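Local coordinates for cystalysin (Treponema denticola, PDB 1C7N), which binds pyridoxal-5'-phosphate and belongs to the class I and II aminotransferase family of fold-type I PLP-dependent enzymes, at residues I192-D197 with E224-K229; V116-P121 with R135-C140; W181-L186 with E215-Q220. All coordinates share one frame; numbering follows the deposited sequence.

Interaction 1 (I192-D197 with E224-K229); sequences IVLKSD and EQLADK
Lys229 reaches across to the C-terminal end of helix 183-195 and hydrogen-bonds its last turn through the ammonium group, joining that helix to the short helix 224-227 on one flank of the alpha/beta PLP-binding domain. From CB the chain leaves with CG between the backbone N and the carbonyl carbon (chi1 64°); extended beyond CG, it spans the gap between the helices and makes its close contacts across it only from CE on. CE passes Val193 CG1 at 3.5 Å, a snug carbon contact, the two side chains running antiparallel where they pass. NZ then bonds Val193 O at 2.9 Å, arriving from above the carbonyl plane, while Ser196 N reaches the same oxygen from the opposite face. NZ also donates to Leu198 O, just beyond the helix, and more weakly to a water that in turn donates to Leu194 O. The positive charge thus sits among the carbonyls of a helix end, which probably stabilises both. Beside the lysine, Leu226 packs its CD1 crosswise on Val193 CG1 at 3.8 Å. On the more open side of the contact, Leu194 lays its CD2 against the backbone of the short helix, 3.6 Å from Leu226 CA.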
# COMPACT_ATOMS: atom_id res chain seq x y z
N ILE A 192 -34.77 -0.88 6.23
CA ILE A 192 -34.57 -2.28 5.90
C ILE A 192 -33.33 -2.82 6.62
O ILE A 192 -33.34 -3.94 7.14
CB ILE A 192 -34.38 -2.47 4.38
CG1 ILE A 192 -35.66 -2.06 3.64
CG2 ILE A 192 -34.02 -3.92 4.07
CD1 ILE A 192 -35.56 -2.19 2.13
N VAL A 193 -32.28 -2.01 6.66
CA VAL A 193 -31.04 -2.42 7.32
C VAL A 193 -31.18 -2.57 8.83
O VAL A 193 -30.79 -3.59 9.39
CB VAL A 193 -29.90 -1.42 7.03
CG1 VAL A 193 -28.67 -1.77 7.87
CG2 VAL A 193 -29.55 -1.46 5.54
N LEU A 194 -31.73 -1.55 9.49
CA LEU A 194 -31.91 -1.58 10.94
C LEU A 194 -32.90 -2.67 11.37
O LEU A 194 -32.86 -3.14 12.51
CB LEU A 194 -32.39 -0.22 11.44
CG LEU A 194 -31.46 0.97 11.19
CD1 LEU A 194 -32.10 2.23 11.74
CD2 LEU A 194 -30.11 0.72 11.83
N LYS A 195 -33.77 -3.06 10.45
CA LYS A 195 -34.78 -4.09 10.68
C LYS A 195 -34.19 -5.49 10.65
O LYS A 195 -34.77 -6.44 11.19
CB LYS A 195 -35.87 -3.97 9.61
CG LYS A 195 -36.68 -5.23 9.36
CD LYS A 195 -37.40 -5.16 8.02
CE LYS A 195 -36.42 -5.03 6.85
NZ LYS A 195 -35.42 -6.14 6.80
N SER A 196 -33.03 -5.63 10.01
CA SER A 196 -32.37 -6.93 9.90
C SER A 196 -31.03 -6.90 10.61
O SER A 196 -30.71 -5.95 11.32
CB SER A 196 -32.14 -7.26 8.43
OG SER A 196 -31.25 -6.33 7.84
N ASP A 197 -30.24 -7.96 10.43
CA ASP A 197 -28.93 -8.04 11.06
C ASP A 197 -27.84 -7.70 10.06
O ASP A 197 -26.68 -8.05 10.25
CB ASP A 197 -28.69 -9.44 11.63
CG ASP A 197 -29.70 -9.84 12.69
OD1 ASP A 197 -30.02 -8.99 13.55
OD2 ASP A 197 -30.17 -11.00 12.66
N GLU A 224 -27.67 7.56 13.95
CA GLU A 224 -26.56 7.10 14.76
C GLU A 224 -26.55 5.59 14.98
O GLU A 224 -25.48 4.98 15.08
CB GLU A 224 -26.56 7.81 16.12
CG GLU A 224 -26.04 9.25 16.06
CD GLU A 224 -24.63 9.34 15.47
OE1 GLU A 224 -23.89 8.34 15.53
OE2 GLU A 224 -24.27 10.42 14.96
N GLN A 225 -27.73 4.98 15.06
CA GLN A 225 -27.80 3.54 15.24
C GLN A 225 -27.35 2.84 13.97
O GLN A 225 -26.77 1.75 14.02
CB GLN A 225 -29.22 3.09 15.62
CG GLN A 225 -29.59 3.37 17.07
CD GLN A 225 -29.79 4.84 17.36
OE1 GLN A 225 -30.75 5.45 16.88
NE2 GLN A 225 -28.88 5.43 18.14
N LEU A 226 -27.63 3.45 12.82
CA LEU A 226 -27.20 2.89 11.55
C LEU A 226 -25.68 3.00 11.53
O LEU A 226 -24.98 2.05 11.20
CB LEU A 226 -27.80 3.66 10.37
CG LEU A 226 -27.35 3.23 8.97
CD1 LEU A 226 -27.81 1.80 8.68
CD2 LEU A 226 -27.90 4.18 7.93
N ALA A 227 -25.18 4.17 11.92
CA ALA A 227 -23.74 4.43 11.96
C ALA A 227 -23.03 3.43 12.88
O ALA A 227 -21.85 3.13 12.68
CB ALA A 227 -23.47 5.85 12.45
N ASP A 228 -23.75 2.93 13.87
CA ASP A 228 -23.20 1.96 14.82
C ASP A 228 -22.79 0.65 14.15
O ASP A 228 -21.96 -0.09 14.67
CB ASP A 228 -24.22 1.65 15.92
CG ASP A 228 -24.30 2.75 16.97
OD1 ASP A 228 -25.27 2.74 17.76
OD2 ASP A 228 -23.39 3.61 17.02
N LYS A 229 -23.37 0.35 12.99
CA LYS A 229 -23.00 -0.87 12.28
C LYS A 229 -22.66 -0.63 10.81
O LYS A 229 -22.88 -1.48 9.96
CB LYS A 229 -24.11 -1.92 12.40
CG LYS A 229 -25.44 -1.57 11.77
CD LYS A 229 -26.37 -2.77 11.85
CE LYS A 229 -27.68 -2.54 11.13
NZ LYS A 229 -28.48 -3.81 11.08
O HOH W 1 -30.40 -2.67 13.67

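Interaction 2 (V116-P121 with R135-C140); sequences VIIITP and RKIIEC
Ile117 and Ile138 form the apolar centre of a parallel strand pair, the two strands of a right-handed beta-alpha-beta unit: strand 115-118, helix 125-131, strand 136-139, the last being an edge strand of the sheet within the chain. CG1 of Ile117 lies 3.8 Å from Ile138 CB and nearly as close to its CG2, and both side chains rest on Leu159 of helix 153-160. Cys140 CB extends this patch at 4.3 Å from Ile117 CG2. On the other face of the sheet Ile118 meets Ile137. The less common first torsion of Ile118, with CG1 between the backbone N and the carbonyl carbon (chi1 56°), brings its CD1 to 3.6 Å from Ile137 CG2, beneath Ile130 of the connecting helix.

The backbones are laced by four bonds of 2.9 to 3.0 Å: Val116 N to Lys136 O, Ile138 N to Val116 O, Ile118 N to Ile138 O and Cys140 N to Ile118 O. Three are nearly straight on to their carbonyls; the one into Val116 O is tilted from the carbonyl plane. Ile138 O also takes a CA-H contact from Ile117.

At the polar edge Thr120 CG2 packs on Glu139 CG. The threonine hydroxyl has its hydrogen-bond partner in Glu141, and Thr120 OG1 stands 3.7 Å from Glu139 OE1.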
# COMPACT_ATOMS: atom_id res chain seq x y z
N VAL A 116 -23.47 -11.65 0.52
CA VAL A 116 -23.24 -10.21 0.59
C VAL A 116 -24.10 -9.58 -0.50
O VAL A 116 -24.00 -9.96 -1.67
CB VAL A 116 -21.76 -9.83 0.34
CG1 VAL A 116 -21.62 -8.31 0.27
CG2 VAL A 116 -20.89 -10.39 1.44
N ILE A 117 -24.94 -8.63 -0.11
CA ILE A 117 -25.84 -7.98 -1.05
C ILE A 117 -25.25 -6.74 -1.72
O ILE A 117 -24.70 -5.85 -1.05
CB ILE A 117 -27.16 -7.58 -0.36
CG1 ILE A 117 -27.88 -8.84 0.13
CG2 ILE A 117 -28.04 -6.79 -1.31
CD1 ILE A 117 -29.05 -8.55 1.04
N ILE A 118 -25.36 -6.71 -3.04
CA ILE A 118 -24.89 -5.59 -3.85
C ILE A 118 -26.00 -5.21 -4.83
O ILE A 118 -26.79 -6.06 -5.26
CB ILE A 118 -23.63 -5.95 -4.67
CG1 ILE A 118 -23.91 -7.18 -5.55
CG2 ILE A 118 -22.44 -6.18 -3.74
CD1 ILE A 118 -22.86 -7.41 -6.61
N ILE A 119 -26.06 -3.93 -5.16
CA ILE A 119 -27.06 -3.42 -6.09
C ILE A 119 -26.39 -3.31 -7.45
O ILE A 119 -25.43 -2.55 -7.63
CB ILE A 119 -27.60 -2.06 -5.59
CG1 ILE A 119 -28.28 -2.26 -4.23
CG2 ILE A 119 -28.57 -1.47 -6.60
CD1 ILE A 119 -28.82 -1.00 -3.60
N THR A 120 -26.89 -4.09 -8.41
CA THR A 120 -26.31 -4.17 -9.75
C THR A 120 -27.15 -3.56 -10.88
O THR A 120 -28.36 -3.37 -10.73
CB THR A 120 -26.06 -5.64 -10.10
OG1 THR A 120 -27.31 -6.34 -10.14
CG2 THR A 120 -25.17 -6.30 -9.04
N PRO A 121 -26.52 -3.26 -12.03
CA PRO A 121 -25.09 -3.44 -12.30
C PRO A 121 -24.27 -2.50 -11.43
O PRO A 121 -24.80 -1.52 -10.91
CB PRO A 121 -24.98 -3.13 -13.79
CG PRO A 121 -26.05 -2.09 -13.98
CD PRO A 121 -27.20 -2.70 -13.21
N ARG A 135 -17.44 -16.12 -1.00
CA ARG A 135 -18.66 -15.70 -0.32
C ARG A 135 -19.69 -15.72 -1.44
O ARG A 135 -19.33 -15.90 -2.60
CB ARG A 135 -18.52 -14.29 0.26
CG ARG A 135 -18.02 -14.22 1.70
CD ARG A 135 -16.62 -14.79 1.90
NE ARG A 135 -16.09 -14.42 3.22
CZ ARG A 135 -14.91 -14.79 3.70
NH1 ARG A 135 -14.10 -15.56 2.99
NH2 ARG A 135 -14.53 -14.38 4.90
N LYS A 136 -20.97 -15.55 -1.12
CA LYS A 136 -21.99 -15.58 -2.16
C LYS A 136 -22.47 -14.20 -2.57
O LYS A 136 -22.91 -13.41 -1.73
CB LYS A 136 -23.18 -16.43 -1.71
CG LYS A 136 -22.82 -17.83 -1.19
CD LYS A 136 -21.86 -18.56 -2.12
CE LYS A 136 -22.42 -18.73 -3.53
NZ LYS A 136 -21.43 -19.37 -4.43
N ILE A 137 -22.40 -13.91 -3.86
CA ILE A 137 -22.85 -12.62 -4.38
C ILE A 137 -24.37 -12.62 -4.47
O ILE A 137 -24.95 -13.40 -5.23
CB ILE A 137 -22.27 -12.35 -5.79
CG1 ILE A 137 -20.74 -12.32 -5.72
CG2 ILE A 137 -22.81 -11.04 -6.33
CD1 ILE A 137 -20.07 -12.16 -7.07
N ILE A 138 -25.01 -11.76 -3.69
CA ILE A 138 -26.47 -11.67 -3.70
C ILE A 138 -26.85 -10.39 -4.44
O ILE A 138 -26.68 -9.28 -3.93
CB ILE A 138 -27.05 -11.62 -2.27
CG1 ILE A 138 -26.48 -12.77 -1.44
CG2 ILE A 138 -28.57 -11.74 -2.31
CD1 ILE A 138 -26.75 -14.14 -2.01
N GLU A 139 -27.37 -10.55 -5.65
CA GLU A 139 -27.74 -9.41 -6.48
C GLU A 139 -29.15 -8.86 -6.31
O GLU A 139 -30.14 -9.59 -6.34
CB GLU A 139 -27.53 -9.77 -7.95
CG GLU A 139 -26.11 -10.13 -8.30
CD GLU A 139 -25.98 -10.62 -9.73
OE1 GLU A 139 -26.33 -9.87 -10.65
OE2 GLU A 139 -25.52 -11.76 -9.92
N CYS A 140 -29.22 -7.54 -6.15
CA CYS A 140 -30.49 -6.85 -6.02
C CYS A 140 -30.49 -5.85 -7.18
O CYS A 140 -30.25 -4.65 -7.00
CB CYS A 140 -30.58 -6.12 -4.68
SG CYS A 140 -32.23 -5.49 -4.30

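Interaction 3 (W181-L186 with E215-Q220); sequences WKKDEL and EHTVFQ
Leu186 sets one methyl squarely over the ring of Phe219: its CD2 lies 3.6 Å from the ring centroid and only 3° off the normal, a well-centred CH-pi contact. With CG anti to the carbonyl carbon (chi1 -70°), the two methyls fork toward the 215-220 segment, and CD1 turns to Thr217, lying 3.7 Å from its CB. The backbone of the leucine joins in too, since Phe219 CE2 comes to 3.2 Å from Leu186 O, placing the aromatic rim beside a helix carbonyl.

Nearer the surface, Lys183 runs across Thr217. Its chain bends at the last torsion (chi4 54°), which turns NZ in toward the threonine hydroxyl to donate a 2.7 Å hydrogen bond to Thr217 OG1. A water makes a second polar link: it donates to Trp181 O and accepts from Thr217 N at 2.8 Å. Thr217 is thereby tied to the first turn of the helix by its side chain and, through the water, to the residue just before the N-cap by its backbone. The helix start is itself fastened by Glu185, whose OE1 takes the amide of the N-cap residue Lys182 on its anti lone pair and also forms a salt bridge with Arg179.

The contact therefore lays the loop that follows strand 199-203 along the first turn of helix 183-195. Phe219 reaches inward to Leu200 and Ser202 of that strand and meets Phe170 of strand 165-171, with Leu226 of helix 224-227 beside it.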
# COMPACT_ATOMS: atom_id res chain seq x y z
N TRP A 181 -27.99 9.04 -4.61
CA TRP A 181 -29.18 8.66 -3.86
C TRP A 181 -29.90 9.74 -3.08
O TRP A 181 -29.30 10.49 -2.31
CB TRP A 181 -28.83 7.49 -2.94
CG TRP A 181 -28.18 6.37 -3.70
CD1 TRP A 181 -26.90 5.93 -3.58
CD2 TRP A 181 -28.79 5.57 -4.73
NE1 TRP A 181 -26.66 4.91 -4.48
CE2 TRP A 181 -27.81 4.67 -5.20
CE3 TRP A 181 -30.07 5.54 -5.31
CZ2 TRP A 181 -28.06 3.74 -6.21
CZ3 TRP A 181 -30.32 4.61 -6.32
CH2 TRP A 181 -29.32 3.73 -6.76
N LYS A 182 -31.22 9.82 -3.30
CA LYS A 182 -32.03 10.81 -2.62
C LYS A 182 -32.25 10.43 -1.16
O LYS A 182 -32.13 9.26 -0.79
CB LYS A 182 -33.39 10.96 -3.33
CG LYS A 182 -33.31 11.71 -4.65
CD LYS A 182 -34.69 12.09 -5.17
CE LYS A 182 -35.23 11.08 -6.15
NZ LYS A 182 -34.47 11.11 -7.44
N LYS A 183 -32.56 11.42 -0.33
CA LYS A 183 -32.78 11.19 1.09
C LYS A 183 -33.88 10.18 1.39
O LYS A 183 -33.76 9.39 2.32
CB LYS A 183 -33.06 12.51 1.80
CG LYS A 183 -31.79 13.20 2.30
CD LYS A 183 -32.04 14.64 2.72
CE LYS A 183 -30.95 15.14 3.67
NZ LYS A 183 -29.57 14.97 3.13
N ASP A 184 -34.95 10.20 0.60
CA ASP A 184 -36.05 9.26 0.83
C ASP A 184 -35.63 7.83 0.52
O ASP A 184 -36.07 6.89 1.18
CB ASP A 184 -37.27 9.63 -0.02
CG ASP A 184 -38.49 8.83 0.37
OD1 ASP A 184 -39.45 8.77 -0.43
OD2 ASP A 184 -38.50 8.26 1.49
N GLU A 185 -34.80 7.68 -0.51
CA GLU A 185 -34.31 6.36 -0.91
C GLU A 185 -33.41 5.81 0.19
O GLU A 185 -33.51 4.64 0.56
CB GLU A 185 -33.53 6.47 -2.23
CG GLU A 185 -34.35 6.99 -3.40
CD GLU A 185 -33.53 7.19 -4.67
OE1 GLU A 185 -32.53 7.94 -4.62
OE2 GLU A 185 -33.88 6.59 -5.71
N LEU A 186 -32.53 6.66 0.72
CA LEU A 186 -31.62 6.25 1.79
C LEU A 186 -32.38 5.90 3.07
O LEU A 186 -31.94 5.04 3.84
CB LEU A 186 -30.60 7.36 2.08
CG LEU A 186 -29.54 7.59 1.00
CD1 LEU A 186 -28.60 8.72 1.42
CD2 LEU A 186 -28.75 6.30 0.75
N GLU A 215 -27.36 16.71 -4.50
CA GLU A 215 -26.79 16.75 -3.16
C GLU A 215 -26.51 15.36 -2.62
O GLU A 215 -27.42 14.53 -2.55
CB GLU A 215 -27.77 17.44 -2.19
CG GLU A 215 -28.32 18.78 -2.64
CD GLU A 215 -27.29 19.89 -2.60
OE1 GLU A 215 -26.40 19.85 -1.72
OE2 GLU A 215 -27.39 20.81 -3.44
N HIS A 216 -25.27 15.10 -2.23
CA HIS A 216 -24.90 13.81 -1.67
C HIS A 216 -25.17 13.79 -0.17
O HIS A 216 -24.94 14.77 0.53
CB HIS A 216 -23.43 13.50 -1.92
CG HIS A 216 -22.98 12.19 -1.34
ND1 HIS A 216 -22.58 12.05 -0.03
CD2 HIS A 216 -22.91 10.95 -1.89
CE1 HIS A 216 -22.29 10.78 0.21
NE2 HIS A 216 -22.48 10.09 -0.90
N THR A 217 -25.68 12.66 0.31
CA THR A 217 -25.96 12.48 1.73
C THR A 217 -25.13 11.29 2.22
O THR A 217 -25.32 10.17 1.75
CB THR A 217 -27.45 12.15 1.97
OG1 THR A 217 -28.26 13.25 1.53
CG2 THR A 217 -27.69 11.90 3.45
N VAL A 218 -24.21 11.54 3.14
CA VAL A 218 -23.40 10.46 3.68
C VAL A 218 -24.40 9.55 4.40
O VAL A 218 -25.07 9.97 5.34
CB VAL A 218 -22.35 10.98 4.69
CG1 VAL A 218 -21.68 9.82 5.39
CG2 VAL A 218 -21.32 11.83 3.96
N PHE A 219 -24.50 8.32 3.92
CA PHE A 219 -25.44 7.35 4.47
C PHE A 219 -25.49 7.24 5.99
O PHE A 219 -26.56 7.38 6.59
CB PHE A 219 -25.18 5.98 3.86
CG PHE A 219 -26.42 5.14 3.69
CD1 PHE A 219 -26.40 4.03 2.85
CD2 PHE A 219 -27.60 5.46 4.35
CE1 PHE A 219 -27.54 3.24 2.68
CE2 PHE A 219 -28.75 4.68 4.19
CZ PHE A 219 -28.72 3.57 3.35
N GLN A 220 -24.35 7.01 6.63
CA GLN A 220 -24.33 6.86 8.09
C GLN A 220 -24.55 8.16 8.87
O GLN A 220 -24.58 8.14 10.10
CB GLN A 220 -23.03 6.21 8.54
CG GLN A 220 -21.79 7.08 8.40
CD GLN A 220 -20.58 6.47 9.08
OE1 GLN A 220 -19.98 5.52 8.57
NE2 GLN A 220 -20.25 6.99 10.26
O HOH W 2 -26.55 10.64 -1.48

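Interactions 1 and 3 are made at the two ends of helix 183-195, the last turn in interaction 1 and the first in interaction 3, their centres 15 Å apart. Their partner segments follow one another along the chain and touch where Leu226 CD2 lies 3.7 Å from Phe219 O. Interaction 2 closes earlier in the chain and touches neither; its nearest atoms are about 7 Å from interaction 1 and about 5 Å from interaction 3. Strand 165-171, the neighbour of 115-118 in the sheet, connects interactions 2 and 3: it packs on Ile117 and Ile118 and offers Phe170 to Phe219. Bound pyridoxal-5'-phosphate is about 10 Å from the Trp181 side chain and about 11 Å from that of Ile118; Trp181 NE1 bonds the carbonyl of pocket residue Cys171.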